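Local coordinates for protein GCN5-related N-acetyltransferase:Aminotransferase, class-II (Rhodopseudomonas palustris, PDB 2FIW) that binds acetyl coenzyme A and, as a member of the GCN5-related N-acetyltransferase family, probably transfers the acetyl group to an amine substrate, at residues Lys54-Ile66 with Phe76-Leu88. Residues are numbered along the deposited sequence; the frame is centred on the assembly and turned at random.
Sequences KFAARLSGQLTLI and FASLKGPDHIDML. With ACO (acetyl coenzyme *a), chain C.
L63 and L65 pair with L79 and A77 as hydrogen-bonded antiparallel partners, L63 N reaching L79 O at 3.0 Å and L65 N reaching A77 O at 2.9 Å, while helix 54-60 crosses strand 76-80 at 68° with the axes 9.4 Å apart. The hairpin offers the helix that precedes it the face bearing T64, I66, F76 and S78, and a salt bridge ties that helix to strand 84-88. R58 stretches out with CG trans to the backbone N (chi1 180°), and its NE bonds to D86 OD2 at 2.7 Å; OD2 lies near the guanidinium plane and is met on its syn side, and NH2 adds weak bonds to both carboxylate oxygens. One guanidinium face lies against M87 SE (selenomethionine), 3.8 Å from R58 NE. A leucine in place of R58 would probably leave the D86 carboxylate without its cationic mate and M87 without that flat cover. D86 and M87 both face S78 in a classic beta bulge, which turns both side chains toward helix 54-60. Nearer the sheet, T64 OG1 donates to L59 O at 2.7 Å, fastening the helix end to the strand, and lies 2.7 Å from S78 OG. F76 CD2 packs 4.0 Å from T64 CG2, and F55 CZ approaches the same ring obliquely. On the other sheet face, L63 and L79 run side by side. Beyond the bulge, L88 O accepts a bond from N4P of acetyl coenzyme A, as expected of the GNAT fold. Helix 18-32 packs on F55, L59 and F76, whereas helix 99-112 backs L65 and A77 across the sheet.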
ATOM      1  N   LYS A  54      13.319  -1.165 -11.570  1.00 41.65           N
ATOM      2  CA  LYS A  54      13.358  -0.272 -10.407  1.00 40.96           C
ATOM      3  C   LYS A  54      12.092  -0.417  -9.539  1.00 39.66           C
ATOM      4  O   LYS A  54      12.152  -0.323  -8.308  1.00 39.38           O
ATOM      5  CB  LYS A  54      13.556   1.171 -10.903  1.00 40.76           C
ATOM      6  CG  LYS A  54      13.609   2.247  -9.834  1.00 42.17           C
ATOM      7  CD  LYS A  54      13.801   3.631 -10.459  1.00 43.27           C
ATOM      8  CE  LYS A  54      13.255   4.742  -9.536  1.00 47.25           C
ATOM      9  NZ  LYS A  54      13.874   4.641  -8.157  1.00 50.00           N
ATOM     10  N   PHE A  55      10.951  -0.639 -10.180  1.00 38.40           N
ATOM     11  CA  PHE A  55       9.736  -1.030  -9.454  1.00 37.63           C
ATOM     12  C   PHE A  55       9.943  -2.359  -8.693  1.00 36.73           C
ATOM     13  O   PHE A  55       9.636  -2.453  -7.515  1.00 36.47           O
ATOM     14  CB  PHE A  55       8.525  -1.121 -10.391  1.00 37.19           C
ATOM     15  CG  PHE A  55       7.216  -1.309  -9.673  1.00 37.30           C
ATOM     16  CD1 PHE A  55       6.586  -0.228  -9.049  1.00 37.10           C
ATOM     17  CD2 PHE A  55       6.613  -2.565  -9.613  1.00 36.95           C
ATOM     18  CE1 PHE A  55       5.376  -0.398  -8.363  1.00 35.87           C
ATOM     19  CE2 PHE A  55       5.393  -2.743  -8.933  1.00 38.06           C
ATOM     20  CZ  PHE A  55       4.780  -1.658  -8.309  1.00 36.47           C
ATOM     21  N   ALA A  56      10.478  -3.365  -9.383  1.00 35.92           N
ATOM     22  CA  ALA A  56      10.793  -4.652  -8.784  1.00 35.12           C
ATOM     23  C   ALA A  56      11.878  -4.556  -7.695  1.00 34.48           C
ATOM     24  O   ALA A  56      11.758  -5.180  -6.663  1.00 34.28           O
ATOM     25  CB  ALA A  56      11.180  -5.657  -9.876  1.00 35.66           C
ATOM     26  N   ALA A  57      12.912  -3.747  -7.905  1.00 34.06           N
ATOM     27  CA  ALA A  57      13.959  -3.552  -6.885  1.00 33.85           C
ATOM     28  C   ALA A  57      13.442  -2.949  -5.577  1.00 33.90           C
ATOM     29  O   ALA A  57      13.910  -3.311  -4.484  1.00 34.25           O
ATOM     30  CB  ALA A  57      15.131  -2.728  -7.436  1.00 33.24           C
ATOM     31  N   ARG A  58      12.494  -2.023  -5.676  1.00 33.96           N
ATOM     32  CA  ARG A  58      11.921  -1.389  -4.490  1.00 34.34           C
ATOM     33  C   ARG A  58      11.178  -2.442  -3.654  1.00 34.29           C
ATOM     34  O   ARG A  58      11.281  -2.465  -2.448  1.00 34.78           O
ATOM     35  CB  ARG A  58      10.992  -0.235  -4.907  1.00 34.68           C
ATOM     36  CG  ARG A  58      10.315   0.526  -3.782  1.00 35.57           C
ATOM     37  CD  ARG A  58       9.299   1.472  -4.392  1.00 40.90           C
ATOM     38  NE  ARG A  58       8.564   2.268  -3.400  1.00 45.58           N
ATOM     39  CZ  ARG A  58       7.674   3.216  -3.705  1.00 47.88           C
ATOM     40  NH1 ARG A  58       7.396   3.497  -4.977  1.00 48.53           N
ATOM     41  NH2 ARG A  58       7.050   3.886  -2.742  1.00 48.62           N
ATOM     42  N   LEU A  59      10.448  -3.313  -4.332  1.00 34.57           N
ATOM     43  CA  LEU A  59       9.713  -4.407  -3.739  1.00 34.41           C
ATOM     44  C   LEU A  59      10.615  -5.473  -3.124  1.00 34.57           C
ATOM     45  O   LEU A  59      10.431  -5.854  -1.968  1.00 35.11           O
ATOM     46  CB  LEU A  59       8.831  -5.039  -4.825  1.00 34.47           C
ATOM     47  CG  LEU A  59       7.350  -4.618  -4.830  1.00 35.23           C
ATOM     48  CD1 LEU A  59       7.240  -3.202  -4.487  1.00 35.53           C
ATOM     49  CD2 LEU A  59       6.704  -4.854  -6.159  1.00 34.15           C
ATOM     50  N   SER A  60      11.585  -5.952  -3.898  1.00 34.27           N
ATOM     51  CA  SER A  60      12.432  -7.072  -3.498  1.00 34.48           C
ATOM     52  C   SER A  60      13.417  -6.700  -2.394  1.00 33.71           C
ATOM     53  O   SER A  60      13.882  -7.560  -1.655  1.00 33.48           O
ATOM     54  CB  SER A  60      13.171  -7.659  -4.715  1.00 34.40           C
ATOM     55  OG  SER A  60      14.230  -6.803  -5.127  1.00 35.88           O
ATOM     56  N   GLY A  61      13.709  -5.409  -2.279  1.00 33.87           N
ATOM     57  CA  GLY A  61      14.655  -4.912  -1.287  1.00 33.54           C
ATOM     58  C   GLY A  61      13.962  -4.407  -0.034  1.00 33.72           C
ATOM     59  O   GLY A  61      14.617  -3.918   0.895  1.00 33.50           O
ATOM     60  N   GLN A  62      12.632  -4.528  -0.017  1.00 33.65           N
ATOM     61  CA  GLN A  62      11.815  -4.224   1.157  1.00 33.35           C
ATOM     62  C   GLN A  62      11.151  -5.506   1.678  1.00 32.83           C
ATOM     63  O   GLN A  62      11.396  -6.600   1.158  1.00 32.75           O
ATOM     64  CB  GLN A  62      10.786  -3.154   0.803  1.00 33.32           C
ATOM     65  CG  GLN A  62      11.403  -1.747   0.681  1.00 34.54           C
ATOM     66  CD  GLN A  62      10.480  -0.710   0.027  1.00 33.84           C
ATOM     67  OE1 GLN A  62       9.260  -0.911  -0.108  1.00 35.14           O
ATOM     68  NE2 GLN A  62      11.071   0.400  -0.400  1.00 33.46           N
ATOM     69  N   LEU A  63      10.344  -5.392   2.721  1.00 32.38           N
ATOM     70  CA  LEU A  63       9.554  -6.548   3.164  1.00 32.19           C
ATOM     71  C   LEU A  63       8.153  -6.455   2.568  1.00 32.22           C
ATOM     72  O   LEU A  63       7.312  -5.702   3.048  1.00 32.26           O
ATOM     73  CB  LEU A  63       9.526  -6.683   4.696  1.00 31.53           C
ATOM     74  CG  LEU A  63      10.838  -6.672   5.499  1.00 32.02           C
ATOM     75  CD1 LEU A  63      10.533  -7.016   6.957  1.00 32.23           C
ATOM     76  CD2 LEU A  63      11.894  -7.648   4.953  1.00 31.61           C
ATOM     77  N   THR A  64       7.935  -7.223   1.504  1.00 32.46           N
ATOM     78  CA  THR A  64       6.756  -7.103   0.654  1.00 32.25           C
ATOM     79  C   THR A  64       5.929  -8.380   0.700  1.00 32.34           C
ATOM     80  O   THR A  64       6.421  -9.467   0.403  1.00 32.44           O
ATOM     81  CB  THR A  64       7.155  -6.767  -0.837  1.00 32.32           C
ATOM     82  OG1 THR A  64       8.025  -5.642  -0.847  1.00 30.67           O
ATOM     83  CG2 THR A  64       5.930  -6.448  -1.697  1.00 31.33           C
ATOM     84  N   LEU A  65       4.668  -8.223   1.075  1.00 32.18           N
ATOM     85  CA  LEU A  65       3.743  -9.334   1.209  1.00 32.27           C
ATOM     86  C   LEU A  65       2.667  -9.221   0.149  1.00 32.22           C
ATOM     87  O   LEU A  65       2.239  -8.117  -0.181  1.00 31.83           O
ATOM     88  CB  LEU A  65       3.103  -9.329   2.610  1.00 32.14           C
ATOM     89  CG  LEU A  65       3.963  -9.715   3.833  1.00 31.70           C
ATOM     90  CD1 LEU A  65       3.314  -9.261   5.151  1.00 27.72           C
ATOM     91  CD2 LEU A  65       4.222 -11.229   3.825  1.00 27.72           C
ATOM     92  N   ILE A  66       2.229 -10.368  -0.364  1.00 32.70           N
ATOM     93  CA  ILE A  66       1.167 -10.441  -1.344  1.00 32.91           C
ATOM     94  C   ILE A  66      -0.053 -11.137  -0.750  1.00 33.85           C
ATOM     95  O   ILE A  66       0.058 -12.240  -0.224  1.00 33.99           O
ATOM     96  CB  ILE A  66       1.633 -11.182  -2.600  1.00 32.86           C
ATOM     97  CG1 ILE A  66       2.675 -10.339  -3.335  1.00 32.75           C
ATOM     98  CG2 ILE A  66       0.446 -11.503  -3.519  1.00 32.03           C
ATOM     99  CD1 ILE A  66       3.097 -10.910  -4.641  1.00 33.40           C
ATOM    100  N   PHE A  76      -1.121  -6.116  -2.260  1.00 29.90           N
ATOM    101  CA  PHE A  76       0.217  -6.223  -1.686  1.00 29.60           C
ATOM    102  C   PHE A  76       0.556  -5.007  -0.802  1.00 29.86           C
ATOM    103  O   PHE A  76      -0.063  -3.923  -0.909  1.00 30.36           O
ATOM    104  CB  PHE A  76       1.294  -6.450  -2.775  1.00 29.50           C
ATOM    105  CG  PHE A  76       1.652  -5.201  -3.534  1.00 29.81           C
ATOM    106  CD1 PHE A  76       0.829  -4.740  -4.572  1.00 28.78           C
ATOM    107  CD2 PHE A  76       2.781  -4.455  -3.181  1.00 28.99           C
ATOM    108  CE1 PHE A  76       1.152  -3.572  -5.259  1.00 28.95           C
ATOM    109  CE2 PHE A  76       3.114  -3.292  -3.866  1.00 28.43           C
ATOM    110  CZ  PHE A  76       2.298  -2.850  -4.911  1.00 28.19           C
ATOM    111  N   ALA A  77       1.515  -5.193   0.092  1.00 29.31           N
ATOM    112  CA  ALA A  77       1.989  -4.087   0.910  1.00 29.46           C
ATOM    113  C   ALA A  77       3.475  -4.266   1.188  1.00 29.63           C
ATOM    114  O   ALA A  77       4.003  -5.373   1.096  1.00 29.00           O
ATOM    115  CB  ALA A  77       1.185  -3.974   2.205  1.00 28.71           C
ATOM    116  N   SER A  78       4.139  -3.164   1.524  1.00 30.65           N
ATOM    117  CA  SER A  78       5.581  -3.148   1.616  1.00 31.59           C
ATOM    118  C   SER A  78       6.063  -2.318   2.778  1.00 33.01           C
ATOM    119  O   SER A  78       5.721  -1.142   2.922  1.00 32.39           O
ATOM    120  CB  SER A  78       6.181  -2.629   0.322  1.00 31.41           C
ATOM    121  OG  SER A  78       7.466  -3.177   0.097  1.00 32.20           O
ATOM    122  N   LEU A  79       6.854  -2.958   3.629  1.00 35.01           N
ATOM    123  CA  LEU A  79       7.507  -2.257   4.712  1.00 37.01           C
ATOM    124  C   LEU A  79       8.926  -1.872   4.283  1.00 38.31           C
ATOM    125  O   LEU A  79       9.687  -2.718   3.807  1.00 38.16           O
ATOM    126  CB  LEU A  79       7.524  -3.132   5.972  1.00 37.03           C
ATOM    127  CG  LEU A  79       8.178  -2.516   7.209  1.00 36.55           C
ATOM    128  CD1 LEU A  79       7.186  -1.620   7.935  1.00 35.10           C
ATOM    129  CD2 LEU A  79       8.652  -3.651   8.104  1.00 36.73           C
ATOM    130  N   LYS A  80       9.253  -0.587   4.409  1.00 40.11           N
ATOM    131  CA  LYS A  80      10.614  -0.107   4.209  1.00 41.96           C
ATOM    132  C   LYS A  80      11.246   0.092   5.572  1.00 42.93           C
ATOM    133  O   LYS A  80      10.613   0.631   6.486  1.00 42.85           O
ATOM    134  CB  LYS A  80      10.640   1.212   3.430  1.00 42.41           C
ATOM    135  CG  LYS A  80      12.045   1.789   3.244  1.00 44.66           C
ATOM    136  CD  LYS A  80      12.081   2.895   2.203  1.00 48.38           C
ATOM    137  CE  LYS A  80      13.439   3.593   2.222  1.00 52.16           C
ATOM    138  NZ  LYS A  80      14.000   3.806   0.839  1.00 53.60           N
ATOM    139  N   GLY A  81      12.490  -0.367   5.703  1.00 44.35           N
ATOM    140  CA  GLY A  81      13.277  -0.160   6.916  1.00 45.15           C
ATOM    141  C   GLY A  81      12.542  -0.732   8.112  1.00 45.75           C
ATOM    142  O   GLY A  81      11.715  -1.638   7.948  1.00 45.57           O
ATOM    143  N   PRO A  82      12.813  -0.188   9.317  1.00 45.97           N
ATOM    144  CA  PRO A  82      12.127  -0.668  10.518  1.00 46.09           C
ATOM    145  C   PRO A  82      10.631  -0.277  10.605  1.00 45.68           C
ATOM    146  O   PRO A  82       9.806  -1.095  11.040  1.00 45.71           O
ATOM    147  CB  PRO A  82      12.940  -0.034  11.663  1.00 46.25           C
ATOM    148  CG  PRO A  82      13.506   1.218  11.072  1.00 46.21           C
ATOM    149  CD  PRO A  82      13.768   0.898   9.614  1.00 46.15           C
ATOM    150  N   ASP A  83      10.287   0.937  10.173  1.00 45.05           N
ATOM    151  CA  ASP A  83       8.989   1.515  10.534  1.00 44.47           C
ATOM    152  C   ASP A  83       8.193   2.263   9.457  1.00 43.46           C
ATOM    153  O   ASP A  83       7.257   2.980   9.787  1.00 43.17           O
ATOM    154  CB  ASP A  83       9.167   2.423  11.752  1.00 44.87           C
ATOM    155  CG  ASP A  83      10.228   3.491  11.540  1.00 46.42           C
ATOM    156  OD1 ASP A  83      10.662   3.724  10.378  1.00 45.56           O
ATOM    157  OD2 ASP A  83      10.632   4.101  12.560  1.00 49.82           O
ATOM    158  N   HIS A  84       8.552   2.102   8.189  1.00 42.69           N
ATOM    159  CA  HIS A  84       7.797   2.751   7.115  1.00 42.06           C
ATOM    160  C   HIS A  84       6.875   1.826   6.339  1.00 40.89           C
ATOM    161  O   HIS A  84       7.328   0.869   5.712  1.00 40.22           O
ATOM    162  CB  HIS A  84       8.722   3.452   6.129  1.00 42.10           C
ATOM    163  CG  HIS A  84       9.414   4.639   6.700  1.00 44.39           C
ATOM    164  ND1 HIS A  84      10.565   4.537   7.446  1.00 47.50           N
ATOM    165  CD2 HIS A  84       9.115   5.958   6.642  1.00 47.10           C
ATOM    166  CE1 HIS A  84      10.950   5.744   7.822  1.00 48.63           C
ATOM    167  NE2 HIS A  84      10.086   6.624   7.348  1.00 48.35           N
ATOM    168  N   ILE A  85       5.586   2.145   6.351  1.00 40.07           N
ATOM    169  CA  ILE A  85       4.657   1.527   5.418  1.00 39.52           C
ATOM    170  C   ILE A  85       4.843   2.226   4.089  1.00 39.20           C
ATOM    171  O   ILE A  85       4.334   3.323   3.881  1.00 39.52           O
ATOM    172  CB  ILE A  85       3.192   1.615   5.885  1.00 39.91           C
ATOM    173  CG1 ILE A  85       3.013   0.840   7.199  1.00 39.80           C
ATOM    174  CG2 ILE A  85       2.236   1.123   4.779  1.00 38.36           C
ATOM    175  CD1 ILE A  85       1.582   0.603   7.569  1.00 42.48           C
ATOM    176  N   ASP A  86       5.586   1.579   3.199  1.00 38.47           N
ATOM    177  CA  ASP A  86       5.970   2.168   1.928  1.00 37.92           C
ATOM    178  C   ASP A  86       4.879   2.050   0.862  1.00 37.79           C
ATOM    179  O   ASP A  86       4.713   2.950   0.046  1.00 37.70           O
ATOM    180  CB  ASP A  86       7.267   1.532   1.431  1.00 37.52           C
ATOM    181  CG  ASP A  86       7.893   2.300   0.277  1.00 37.33           C
ATOM    182  OD1 ASP A  86       8.082   3.527   0.406  1.00 37.22           O
ATOM    183  OD2 ASP A  86       8.200   1.680  -0.760  1.00 36.88           O
HETATM  184  N   MSE A  87       4.143   0.943   0.879  1.00 37.69           N
HETATM  185  CA  MSE A  87       3.166   0.621  -0.153  1.00 38.89           C
HETATM  186  C   MSE A  87       2.022  -0.212   0.392  1.00 36.84           C
HETATM  187  O   MSE A  87       2.231  -1.093   1.237  1.00 36.61           O
HETATM  188  CB  MSE A  87       3.839  -0.124  -1.306  1.00 38.43           C
HETATM  189  CG  MSE A  87       4.936   0.681  -1.973  1.00 40.94           C
HETATM  190 SE   MSE A  87       5.633  -0.149  -3.542  0.70 47.02          SE
HETATM  191  CE  MSE A  87       6.507  -1.537  -2.737  1.00 45.79           C
ATOM    192  N   LEU A  88       0.820   0.093  -0.098  1.00 35.39           N
ATOM    193  CA  LEU A  88      -0.411  -0.628   0.205  1.00 34.52           C
ATOM    194  C   LEU A  88      -1.321  -0.471  -0.998  1.00 34.04           C
ATOM    195  O   LEU A  88      -1.790   0.632  -1.265  1.00 34.12           O
ATOM    196  CB  LEU A  88      -1.116  -0.032   1.423  1.00 34.10           C
ATOM    197  CG  LEU A  88      -2.027  -0.927   2.281  1.00 34.92           C
ATOM    198  CD1 LEU A  88      -3.185  -0.137   2.888  1.00 33.68           C
ATOM    199  CD2 LEU A  88      -2.537  -2.223   1.645  1.00 31.04           C
TER
HETATM  200  N1A ACO C 200     -18.792  -4.476   4.677  1.00 75.65           N
HETATM  201  C2A ACO C 200     -18.600  -3.148   4.811  1.00 75.21           C
HETATM  202  N3A ACO C 200     -17.364  -2.627   4.927  1.00 75.42           N
HETATM  203  C4A ACO C 200     -16.241  -3.411   4.913  1.00 75.58           C
HETATM  204  C5A ACO C 200     -16.356  -4.785   4.776  1.00 75.66           C
HETATM  205  C6A ACO C 200     -17.738  -5.338   4.652  1.00 75.66           C
HETATM  206  N6A ACO C 200     -17.947  -6.672   4.518  1.00 75.39           N
HETATM  207  N7A ACO C 200     -15.107  -5.304   4.796  1.00 74.97           N
HETATM  208  C8A ACO C 200     -14.239  -4.273   4.936  1.00 75.13           C
HETATM  209  N9A ACO C 200     -14.935  -3.130   5.014  1.00 74.85           N
HETATM  210  C1B ACO C 200     -14.429  -1.738   5.161  1.00 73.98           C
HETATM  211  C2B ACO C 200     -13.567  -1.488   6.384  1.00 72.43           C
HETATM  212  O2B ACO C 200     -14.373  -1.237   7.537  1.00 72.08           O
HETATM  213  C3B ACO C 200     -12.787  -0.255   5.959  1.00 71.99           C
HETATM  214  O3B ACO C 200     -13.420   0.945   6.409  1.00 74.48           O
HETATM  215  P3B ACO C 200     -12.597   2.321   6.645  1.00 78.25           P
HETATM  216  O7A ACO C 200     -12.302   2.915   5.272  1.00 77.57           O
HETATM  217  O8A ACO C 200     -11.341   1.893   7.369  1.00 78.43           O
HETATM  218  O9A ACO C 200     -13.560   3.135   7.481  1.00 77.56           O
HETATM  219  C4B ACO C 200     -12.763  -0.291   4.425  1.00 68.95           C
HETATM  220  O4B ACO C 200     -13.663  -1.324   4.021  1.00 71.09           O
HETATM  221  C5B ACO C 200     -11.376  -0.600   3.861  1.00 63.02           C
HETATM  222  O5B ACO C 200     -10.845  -1.725   4.577  1.00 54.79           O
HETATM  223  P1A ACO C 200     -10.164  -2.988   3.852  1.00 48.53           P
HETATM  224  O1A ACO C 200     -11.219  -3.772   3.098  1.00 49.51           O
HETATM  225  O2A ACO C 200      -9.334  -3.646   4.931  1.00 48.16           O
HETATM  226  O3A ACO C 200      -9.167  -2.238   2.824  1.00 45.60           O
HETATM  227  P2A ACO C 200      -9.138  -2.501   1.254  1.00 41.65           P
HETATM  228  O4A ACO C 200     -10.389  -1.910   0.663  1.00 44.71           O
HETATM  229  O5A ACO C 200      -8.825  -3.954   1.043  1.00 42.12           O
HETATM  230  O6A ACO C 200      -7.859  -1.637   0.762  1.00 43.66           O
HETATM  231  CBP ACO C 200      -6.678   0.498   0.270  1.00 45.02           C
HETATM  232  CCP ACO C 200      -7.506  -0.339   1.260  1.00 43.57           C
HETATM  233  CDP ACO C 200      -6.522   1.893   0.863  1.00 43.26           C
HETATM  234  CEP ACO C 200      -5.315  -0.144   0.063  1.00 45.09           C
HETATM  235  CAP ACO C 200      -7.363   0.569  -1.116  1.00 44.88           C
HETATM  236  OAP ACO C 200      -8.574   1.343  -1.073  1.00 45.36           O
HETATM  237  C9P ACO C 200      -6.511   0.996  -2.307  1.00 44.20           C
HETATM  238  O9P ACO C 200      -5.829   0.092  -3.001  1.00 43.50           O
HETATM  239  N8P ACO C 200      -6.481   2.216  -2.655  1.00 43.74           N
HETATM  240  C7P ACO C 200      -5.789   2.859  -3.782  1.00 45.27           C
HETATM  241  C6P ACO C 200      -4.267   2.901  -3.643  1.00 44.80           C
HETATM  242  C5P ACO C 200      -3.913   3.682  -2.413  1.00 46.14           C
HETATM  243  O5P ACO C 200      -4.483   4.732  -2.146  1.00 47.39           O
HETATM  244  N4P ACO C 200      -2.970   3.157  -1.646  1.00 46.34           N
HETATM  245  C3P ACO C 200      -2.490   3.718  -0.399  1.00 48.95           C
HETATM  246  C2P ACO C 200      -1.405   4.725  -0.744  1.00 51.29           C
HETATM  247  S1P ACO C 200      -0.548   4.955   0.768  1.00 52.22           S
HETATM  248  C   ACO C 200       0.868   4.094   0.586  1.00 52.42           C
HETATM  249  O   ACO C 200       0.937   3.176  -0.223  1.00 51.94           O
HETATM  250  CH3 ACO C 200       1.911   4.435   1.326  1.00 52.75           C
HETATM  251  O   HOH W   1      13.676  -2.223   3.725  1.00 48.47           O